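Local coordinates for protein chorismate mutase (Burkholderia thailandensis, PDB 6CNZ) that catalyses the rearrangement of chorismate to prephenate, the branch-point step toward phenylalanine and tyrosine, at residues Ala35-Trp39 / Leu90-Arg95; Tyr71-Phe75 / Ala166-Val170; Ala82-Leu86 / Ala158-Ala162. All coordinates share one frame; numbering follows the deposited sequence.

Contact 1: Ala35-Trp39 / Leu90-Arg95; sequences AHWKW and LFATWR
A35 and L90 face each other with CA atoms 7.0 Å apart where two helical segments, 35-39 and 90-95, pass at 52° between their N-to-C directions. The axes stay 10.7 Å apart at their closest, a wide separation that the large aromatic side chains of W39, F91 and W94 fill. A35 suits the point where the two segments come near: its small CB fits between L90 CD1 and the rim of W94, meeting CD1 at 3.7 Å. W39 is the hub of the cluster. With CG anti to the backbone N (chi1 178°), its indole is carried out over the other helix, and W94 CB sits 3.6 Å from the centroid of its six-membered ring, nearly straight above the face, as a CH-pi contact. The same indole turns its edge to F91: W39 CE3 stands above the middle of the phenyl face, the centroids 5.3 Å apart in a T-shaped pair with planes at 76°. A second edge-to-face pair follows, in which W94 presents its edge to the face of W39. The rim of W94 also meets the backbone of A35 and H36, while the edge of F91 approaches the backbone oxygen of A35, CE1 to O being 3.4 Å; that oxygen already accepts the helical bond from W39 N. R95 lays CG along the edge of W39. The cluster joins helix 31-41 to the C-terminal part of helix 69-96, with E32 alongside L90 and W94, and P100 of the following loop against H36 and W94.

Contact 2: Tyr71-Phe75 / Ala166-Val170; sequences YARTF and ALSHV
Y71 and V170 meet where a helical turn, 71-75, faces the loop after helix 157-166, which folds through a type I beta turn from L167 to V170; the nearest CA atoms, of F75 and H169, are 6.3 Å apart. A chi1 of -179° swings the phenol of Y71 away from its own N and toward the loop, where the hydroxyl OH donates to V170 O at 2.8 Å. The bond lies in the carbonyl plane, on a lone pair, with a C=O...donor angle of 131°. A tyrosine fits here because its ring can pack among apolar neighbours while its hydroxyl satisfies a buried backbone oxygen. A water makes a second link, giving hydrogen bonds to Y71 O and, at 2.8 Å, to H169 O, so two successive carbonyls of the loop are tied to one residue of the helix. F75 supplies the apolar part: its CE1 meets V170 CG2 at 3.8 Å, the two side chains lying side by side and pointing the same way, and L167 CD2 comes to the ring edge. Near the surface T74 places its methyl, CG2, 3.8 Å from H169 CB; threonine suits the place because OG1 can bond back to A70 O while the methyl turns to H169. H169 ND1 is hydrogen-bonded to D78, one turn beyond T74 on helix 69-96. Next in the chain, C171 forms a disulfide with C138. Around the site, L126 and V129 of helix 107-129 touch Y71, L20 of helix 15-29 touches F75 and V170, and L142 and I146 of helix 138-153 cover V170 and L167.

Contact 3: Ala82-Leu86 / Ala158-Ala162; sequences ASKQL and AQKDA. With NO3 (nitrate ion), chain G.
A82 and A162 bring two helices so near that their CA atoms are just 4.8 Å apart, and A82 CB rests 3.2 Å from A162 O, a side chain set directly against the other backbone. Such proximity calls for alanine on both sides. The segment axes approach to 8.9 Å; toward the other end the CA atoms of L86 and Q159 stand 5.9 Å apart, and longer side chains take over. A chi1 near 180° (-175°) extends L86 so that both its methyls reach helix 157-166: CD1 packs on A158 CB, and CD2 meets the amide oxygen OE1 of Q159 at 3.7 Å. The two segments run antiparallel, at 161°, in a chain built of helices without strands, consistent with the all-helical type II chorismate mutase family, and here helix 157-166 is laid along the middle of helix 69-96. L28 of helix 15-29 touches L86, Q159 and A162, giving the apolar side of the pair a third helix. On the more open side, the extended Q85 spreads its amide over the backbone of D161 and A162. Its NE2 gives a hydrogen bond to a water at 2.9 Å, which in turn donates to A158 O at 2.6 Å, while OE1 bonds to T165; both ends of the amide are thus engaged along helix 157-166, which fixes its rotation. Glutamine suits this place by offering a donor and an acceptor together. Q159 NE2 points instead to a nitrate, probably from the crystallisation liquor, bonding to its O1 at 3.0 Å with an N-H...acceptor angle of 166°; S25 OG also holds that ion.

In the fold
From the N terminus the chain passes 35-39 on helix 31-41, then enters helix 69-96, which contributes to all three contacts in turn: 71-75 to contact 2, 82-86 to contact 3 and 90-95 to contact 1. Reaching 90-95 closes a mostly helical loop of 50 residues. The chain returns later with 158-162, closing contact 3, and then 166-170, closing contact 2, so contact 3 is nested within contact 2 and both cross contact 1. Contacts 2 and 3 touch where A166 CB meets A82 CB; contacts 1 and 2, with centres about 26 Å apart, lie on opposite sides of the chain's centre. The long helix thus joins helix 31-41 at one end to helix 157-166 and its following loop.

Contact 1: Ala35-Trp39 / Leu90-Arg95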
loop_
_atom_site.group_PDB
_atom_site.type_symbol
_atom_site.label_atom_id
_atom_site.label_comp_id
_atom_site.label_asym_id
_atom_site.label_seq_id
_atom_site.Cartn_x
_atom_site.Cartn_y
_atom_site.Cartn_z
ATOM N N ALA A 35 6.984 14.617 -2.707
ATOM C CA ALA A 35 7.320 15.547 -3.777
ATOM C C ALA A 35 6.400 16.754 -3.750
ATOM O O ALA A 35 6.855 17.900 -3.852
ATOM C CB ALA A 35 7.231 14.845 -5.136
ATOM N N HIS A 36 5.094 16.505 -3.631
ATOM C CA HIS A 36 4.102 17.577 -3.586
ATOM C C HIS A 36 4.401 18.561 -2.446
ATOM O O HIS A 36 4.421 19.783 -2.645
ATOM C CB HIS A 36 2.711 16.937 -3.454
ATOM C CG HIS A 36 1.555 17.877 -3.635
ATOM N ND1 HIS A 36 0.244 17.438 -3.631
ATOM C CD2 HIS A 36 1.500 19.218 -3.821
ATOM C CE1 HIS A 36 -0.568 18.470 -3.789
ATOM N NE2 HIS A 36 0.169 19.560 -3.907
ATOM N N TRP A 37 4.673 18.048 -1.249
ATOM C CA TRP A 37 5.034 18.934 -0.140
ATOM C C TRP A 37 6.309 19.729 -0.438
ATOM O O TRP A 37 6.371 20.942 -0.185
ATOM C CB TRP A 37 5.198 18.116 1.139
ATOM C CG TRP A 37 5.387 18.956 2.343
ATOM C CD1 TRP A 37 4.402 19.460 3.160
ATOM C CD2 TRP A 37 6.635 19.418 2.885
ATOM N NE1 TRP A 37 4.969 20.187 4.178
ATOM C CE2 TRP A 37 6.333 20.182 4.032
ATOM C CE3 TRP A 37 7.973 19.260 2.511
ATOM C CZ2 TRP A 37 7.326 20.793 4.811
ATOM C CZ3 TRP A 37 8.968 19.867 3.296
ATOM C CH2 TRP A 37 8.635 20.622 4.427
ATOM N N LYS A 38 7.331 19.069 -0.991
ATOM C CA LYS A 38 8.592 19.759 -1.307
ATOM C C LYS A 38 8.428 20.778 -2.431
ATOM O O LYS A 38 9.098 21.817 -2.424
ATOM C CB LYS A 38 9.663 18.730 -1.666
ATOM C CG LYS A 38 10.110 17.890 -0.458
ATOM C CD LYS A 38 11.206 16.900 -0.841
ATOM C CE LYS A 38 11.948 16.351 0.387
ATOM N NZ LYS A 38 12.553 15.008 0.093
ATOM N N TRP A 39 7.528 20.505 -3.386
ATOM C CA TRP A 39 7.248 21.443 -4.471
ATOM C C TRP A 39 6.656 22.746 -3.943
ATOM O O TRP A 39 6.990 23.841 -4.427
ATOM C CB TRP A 39 6.284 20.794 -5.470
ATOM C CG TRP A 39 5.869 21.686 -6.623
ATOM C CD1 TRP A 39 4.742 22.448 -6.708
ATOM C CD2 TRP A 39 6.598 21.907 -7.842
ATOM N NE1 TRP A 39 4.707 23.108 -7.915
ATOM C CE2 TRP A 39 5.838 22.797 -8.626
ATOM C CE3 TRP A 39 7.804 21.404 -8.360
ATOM C CZ2 TRP A 39 6.251 23.221 -9.897
ATOM C CZ3 TRP A 39 8.220 21.824 -9.634
ATOM C CH2 TRP A 39 7.439 22.719 -10.386
ATOM N N LEU A 90 8.475 13.718 -10.966
ATOM C CA LEU A 90 7.297 14.545 -10.706
ATOM C C LEU A 90 7.630 16.033 -10.837
ATOM O O LEU A 90 6.886 16.786 -11.474
ATOM C CB LEU A 90 6.719 14.231 -9.316
ATOM C CG LEU A 90 6.120 12.826 -9.144
ATOM C CD1 LEU A 90 5.939 12.426 -7.657
ATOM C CD2 LEU A 90 4.807 12.710 -9.878
ATOM N N PHE A 91 8.763 16.472 -10.262
ATOM C CA PHE A 91 9.209 17.853 -10.437
ATOM C C PHE A 91 9.325 18.216 -11.911
ATOM O O PHE A 91 8.888 19.296 -12.329
ATOM C CB PHE A 91 10.558 18.091 -9.745
ATOM C CG PHE A 91 10.449 18.476 -8.273
ATOM C CD1 PHE A 91 9.409 18.003 -7.476
ATOM C CD2 PHE A 91 11.396 19.321 -7.697
ATOM C CE1 PHE A 91 9.328 18.354 -6.128
ATOM C CE2 PHE A 91 11.326 19.672 -6.351
ATOM C CZ PHE A 91 10.287 19.196 -5.567
ATOM N N ALA A 92 9.949 17.337 -12.710
ATOM C CA ALA A 92 10.086 17.606 -14.144
ATOM C C ALA A 92 8.712 17.770 -14.803
ATOM O O ALA A 92 8.514 18.661 -15.634
ATOM C CB ALA A 92 10.891 16.476 -14.816
ATOM N N THR A 93 7.746 16.941 -14.408
ATOM C CA THR A 93 6.385 17.043 -14.933
ATOM C C THR A 93 5.724 18.344 -14.499
ATOM O O THR A 93 5.107 19.044 -15.309
ATOM C CB THR A 93 5.564 15.843 -14.448
ATOM O OG1 THR A 93 6.163 14.637 -14.926
ATOM C CG2 THR A 93 4.106 15.917 -14.923
ATOM N N TRP A 94 5.840 18.682 -13.216
ATOM C CA TRP A 94 5.215 19.897 -12.709
ATOM C C TRP A 94 5.850 21.159 -13.291
ATOM O O TRP A 94 5.139 22.139 -13.536
ATOM C CB TRP A 94 5.258 19.879 -11.177
ATOM C CG TRP A 94 4.430 18.741 -10.642
ATOM C CD1 TRP A 94 3.388 18.116 -11.293
ATOM C CD2 TRP A 94 4.592 18.054 -9.394
ATOM N NE1 TRP A 94 2.895 17.090 -10.526
ATOM C CE2 TRP A 94 3.600 17.034 -9.350
ATOM C CE3 TRP A 94 5.472 18.202 -8.303
ATOM C CZ2 TRP A 94 3.453 16.167 -8.255
ATOM C CZ3 TRP A 94 5.328 17.337 -7.209
ATOM C CH2 TRP A 94 4.321 16.331 -7.197
ATOM N N ARG A 95 7.163 21.150 -13.559
ATOM C CA ARG A 95 7.789 22.303 -14.219
ATOM C C ARG A 95 7.220 22.522 -15.608
ATOM O O ARG A 95 7.071 23.662 -16.044
ATOM C CB ARG A 95 9.304 22.130 -14.339
ATOM C CG ARG A 95 10.079 22.344 -13.070
ATOM C CD ARG A 95 11.593 22.230 -13.304
ATOM N NE ARG A 95 12.245 21.954 -12.030
ATOM C CZ ARG A 95 12.845 20.814 -11.707
ATOM N NH1 ARG A 95 12.937 19.824 -12.591
ATOM N NH2 ARG A 95 13.380 20.679 -10.499
#

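Contact 2: Tyr71-Phe75 / Ala166-Val170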
loop_
_atom_site.group_PDB
_atom_site.type_symbol
_atom_site.label_atom_id
_atom_site.label_comp_id
_atom_site.label_asym_id
_atom_site.label_seq_id
_atom_site.Cartn_x
_atom_site.Cartn_y
_atom_site.Cartn_z
ATOM N N TYR A 71 23.044 -6.036 3.765
ATOM C CA TYR A 71 21.948 -6.359 2.861
ATOM C C TYR A 71 20.767 -5.423 3.077
ATOM O O TYR A 71 20.176 -4.922 2.115
ATOM C CB TYR A 71 21.540 -7.801 3.099
ATOM C CG TYR A 71 20.441 -8.339 2.237
ATOM C CD1 TYR A 71 20.528 -8.292 0.860
ATOM C CD2 TYR A 71 19.336 -8.950 2.810
ATOM C CE1 TYR A 71 19.532 -8.813 0.068
ATOM C CE2 TYR A 71 18.335 -9.484 2.033
ATOM C CZ TYR A 71 18.439 -9.418 0.656
ATOM O OH TYR A 71 17.441 -9.958 -0.127
ATOM N N ALA A 72 20.408 -5.170 4.335
ATOM C CA ALA A 72 19.311 -4.246 4.600
ATOM C C ALA A 72 19.687 -2.821 4.216
ATOM O O ALA A 72 18.871 -2.102 3.632
ATOM C CB ALA A 72 18.904 -4.317 6.066
ATOM N N ARG A 73 20.921 -2.403 4.512
ATOM C CA ARG A 73 21.334 -1.040 4.183
ATOM C C ARG A 73 21.276 -0.805 2.679
ATOM O O ARG A 73 20.673 0.172 2.210
ATOM C CB ARG A 73 22.747 -0.758 4.706
ATOM C CG ARG A 73 23.212 0.669 4.415
ATOM C CD ARG A 73 24.716 0.879 4.638
ATOM N NE ARG A 73 25.031 2.303 4.522
ATOM C CZ ARG A 73 24.984 3.166 5.536
ATOM N NH1 ARG A 73 24.660 2.746 6.752
ATOM N NH2 ARG A 73 25.272 4.445 5.341
ATOM N N THR A 74 21.881 -1.707 1.908
ATOM C CA THR A 74 21.826 -1.599 0.456
ATOM C C THR A 74 20.388 -1.539 -0.042
ATOM O O THR A 74 20.055 -0.708 -0.893
ATOM C CB THR A 74 22.554 -2.781 -0.181
ATOM O OG1 THR A 74 23.938 -2.694 0.135
ATOM C CG2 THR A 74 22.389 -2.755 -1.697
ATOM N N PHE A 75 19.520 -2.410 0.487
ATOM C CA PHE A 75 18.117 -2.387 0.091
ATOM C C PHE A 75 17.496 -1.023 0.362
ATOM O O PHE A 75 16.691 -0.532 -0.440
ATOM C CB PHE A 75 17.343 -3.486 0.815
ATOM C CG PHE A 75 15.861 -3.516 0.494
ATOM C CD1 PHE A 75 15.404 -4.058 -0.700
ATOM C CD2 PHE A 75 14.933 -3.023 1.397
ATOM C CE1 PHE A 75 14.050 -4.102 -0.998
ATOM C CE2 PHE A 75 13.568 -3.063 1.116
ATOM C CZ PHE A 75 13.123 -3.607 -0.088
ATOM N N ALA A 166 14.065 0.161 -6.900
ATOM C CA ALA A 166 13.905 -0.168 -5.490
ATOM C C ALA A 166 14.164 -1.638 -5.207
ATOM O O ALA A 166 14.498 -2.000 -4.071
ATOM C CB ALA A 166 12.496 0.197 -5.009
ATOM N N LEU A 167 13.967 -2.505 -6.193
ATOM C CA LEU A 167 14.122 -3.939 -5.986
ATOM C C LEU A 167 15.362 -4.488 -6.687
ATOM O O LEU A 167 15.438 -5.686 -6.962
ATOM C CB LEU A 167 12.859 -4.658 -6.451
ATOM C CG LEU A 167 11.612 -4.149 -5.695
ATOM C CD1 LEU A 167 10.300 -4.575 -6.352
ATOM C CD2 LEU A 167 11.668 -4.617 -4.240
ATOM N N SER A 168 16.348 -3.637 -6.961
ATOM C CA SER A 168 17.440 -4.026 -7.843
ATOM C C SER A 168 18.589 -4.734 -7.125
ATOM O O SER A 168 19.495 -5.234 -7.799
ATOM C CB SER A 168 17.960 -2.801 -8.616
ATOM O OG SER A 168 18.644 -1.874 -7.776
ATOM N N HIS A 169 18.567 -4.834 -5.791
ATOM C CA HIS A 169 19.565 -5.636 -5.079
ATOM C C HIS A 169 18.919 -6.614 -4.106
ATOM O O HIS A 169 19.525 -6.989 -3.095
ATOM C CB HIS A 169 20.576 -4.758 -4.347
ATOM C CG HIS A 169 21.323 -3.835 -5.250
ATOM N ND1 HIS A 169 20.842 -2.594 -5.604
ATOM C CD2 HIS A 169 22.501 -3.984 -5.903
ATOM C CE1 HIS A 169 21.699 -2.008 -6.423
ATOM N NE2 HIS A 169 22.715 -2.831 -6.620
ATOM N N VAL A 170 17.704 -7.067 -4.415
ATOM C CA VAL A 170 17.078 -8.104 -3.607
ATOM C C VAL A 170 17.763 -9.444 -3.840
ATOM O O VAL A 170 18.017 -10.204 -2.892
ATOM C CB VAL A 170 15.564 -8.164 -3.905
ATOM C CG1 VAL A 170 14.941 -9.418 -3.313
ATOM C CG2 VAL A 170 14.874 -6.928 -3.346
HETATM O O HOH W 1 20.256 -5.247 -1.072
#

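Contact 3: Ala82-Leu86 / Ala158-Ala162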
loop_
_atom_site.group_PDB
_atom_site.type_symbol
_atom_site.label_atom_id
_atom_site.label_comp_id
_atom_site.label_asym_id
_atom_site.label_seq_id
_atom_site.Cartn_x
_atom_site.Cartn_y
_atom_site.Cartn_z
ATOM N N ALA A 82 15.099 5.183 -5.337
ATOM C CA ALA A 82 13.835 5.055 -6.061
ATOM C C ALA A 82 12.893 6.204 -5.733
ATOM O O ALA A 82 12.229 6.756 -6.626
ATOM C CB ALA A 82 13.175 3.717 -5.718
ATOM N N SER A 83 12.821 6.574 -4.455
ATOM C CA SER A 83 11.996 7.711 -4.053
ATOM C C SER A 83 12.461 8.987 -4.752
ATOM O O SER A 83 11.661 9.705 -5.365
ATOM C CB SER A 83 12.047 7.865 -2.528
ATOM O OG SER A 83 11.286 8.974 -2.092
ATOM N N LYS A 84 13.765 9.259 -4.712
ATOM C CA LYS A 84 14.270 10.499 -5.301
ATOM C C LYS A 84 14.084 10.511 -6.815
ATOM O O LYS A 84 13.773 11.551 -7.402
ATOM C CB LYS A 84 15.747 10.689 -4.931
ATOM C CG LYS A 84 15.944 11.121 -3.489
ATOM C CD LYS A 84 17.352 10.833 -2.978
ATOM C CE LYS A 84 18.388 11.777 -3.546
ATOM N NZ LYS A 84 19.716 11.565 -2.874
ATOM N N GLN A 85 14.298 9.366 -7.464
ATOM C CA GLN A 85 14.021 9.246 -8.888
ATOM C C GLN A 85 12.580 9.647 -9.201
ATOM O O GLN A 85 12.323 10.462 -10.096
ATOM C CB GLN A 85 14.299 7.801 -9.317
ATOM C CG GLN A 85 14.253 7.506 -10.791
ATOM C CD GLN A 85 14.382 6.012 -11.031
ATOM O OE1 GLN A 85 15.084 5.321 -10.294
ATOM N NE2 GLN A 85 13.659 5.500 -12.015
ATOM N N LEU A 86 11.622 9.053 -8.498
ATOM C CA LEU A 86 10.222 9.395 -8.719
ATOM C C LEU A 86 9.967 10.879 -8.446
ATOM O O LEU A 86 9.303 11.562 -9.237
ATOM C CB LEU A 86 9.320 8.516 -7.835
ATOM C CG LEU A 86 7.800 8.664 -8.021
ATOM C CD1 LEU A 86 7.438 8.756 -9.500
ATOM C CD2 LEU A 86 7.050 7.494 -7.389
ATOM N N ALA A 158 7.133 6.394 -14.809
ATOM C CA ALA A 158 8.137 6.880 -13.866
ATOM C C ALA A 158 8.119 6.061 -12.575
ATOM O O ALA A 158 9.169 5.628 -12.081
ATOM C CB ALA A 158 7.900 8.364 -13.570
ATOM N N GLN A 159 6.927 5.822 -12.022
ATOM C CA GLN A 159 6.851 5.074 -10.770
ATOM C C GLN A 159 7.219 3.620 -10.990
ATOM O O GLN A 159 7.950 3.031 -10.185
ATOM C CB GLN A 159 5.458 5.177 -10.140
ATOM C CG GLN A 159 5.342 4.271 -8.898
ATOM C CD GLN A 159 4.289 4.701 -7.918
ATOM O OE1 GLN A 159 3.811 5.831 -7.967
ATOM N NE2 GLN A 159 3.901 3.787 -7.019
ATOM N N LYS A 160 6.735 3.034 -12.090
ATOM C CA LYS A 160 7.077 1.658 -12.420
ATOM C C LYS A 160 8.577 1.493 -12.643
ATOM O O LYS A 160 9.160 0.489 -12.221
ATOM C CB LYS A 160 6.290 1.215 -13.650
ATOM C CG LYS A 160 4.807 1.006 -13.368
ATOM C CD LYS A 160 4.153 0.281 -14.539
ATOM C CE LYS A 160 4.392 1.037 -15.823
ATOM N NZ LYS A 160 3.550 0.513 -16.916
ATOM N N ASP A 161 9.221 2.462 -13.310
ATOM C CA ASP A 161 10.678 2.415 -13.449
ATOM C C ASP A 161 11.364 2.485 -12.088
ATOM O O ASP A 161 12.299 1.719 -11.803
ATOM C CB ASP A 161 11.164 3.554 -14.344
ATOM C CG ASP A 161 10.906 3.290 -15.825
ATOM O OD1 ASP A 161 10.421 2.186 -16.162
ATOM O OD2 ASP A 161 11.192 4.185 -16.651
ATOM N N ALA A 162 10.890 3.382 -11.219
ATOM C CA ALA A 162 11.507 3.520 -9.907
ATOM C C ALA A 162 11.322 2.261 -9.070
ATOM O O ALA A 162 12.181 1.952 -8.238
ATOM C CB ALA A 162 10.941 4.752 -9.185
HETATM N N NO3 G . 4.540 0.489 -8.555
HETATM O O1 NO3 G . 4.915 0.990 -7.450
HETATM O O2 NO3 G . 4.791 1.087 -9.647
HETATM O O3 NO3 G . 3.905 -0.607 -8.566
HETATM O O HOH W 2 11.272 7.169 -12.305
#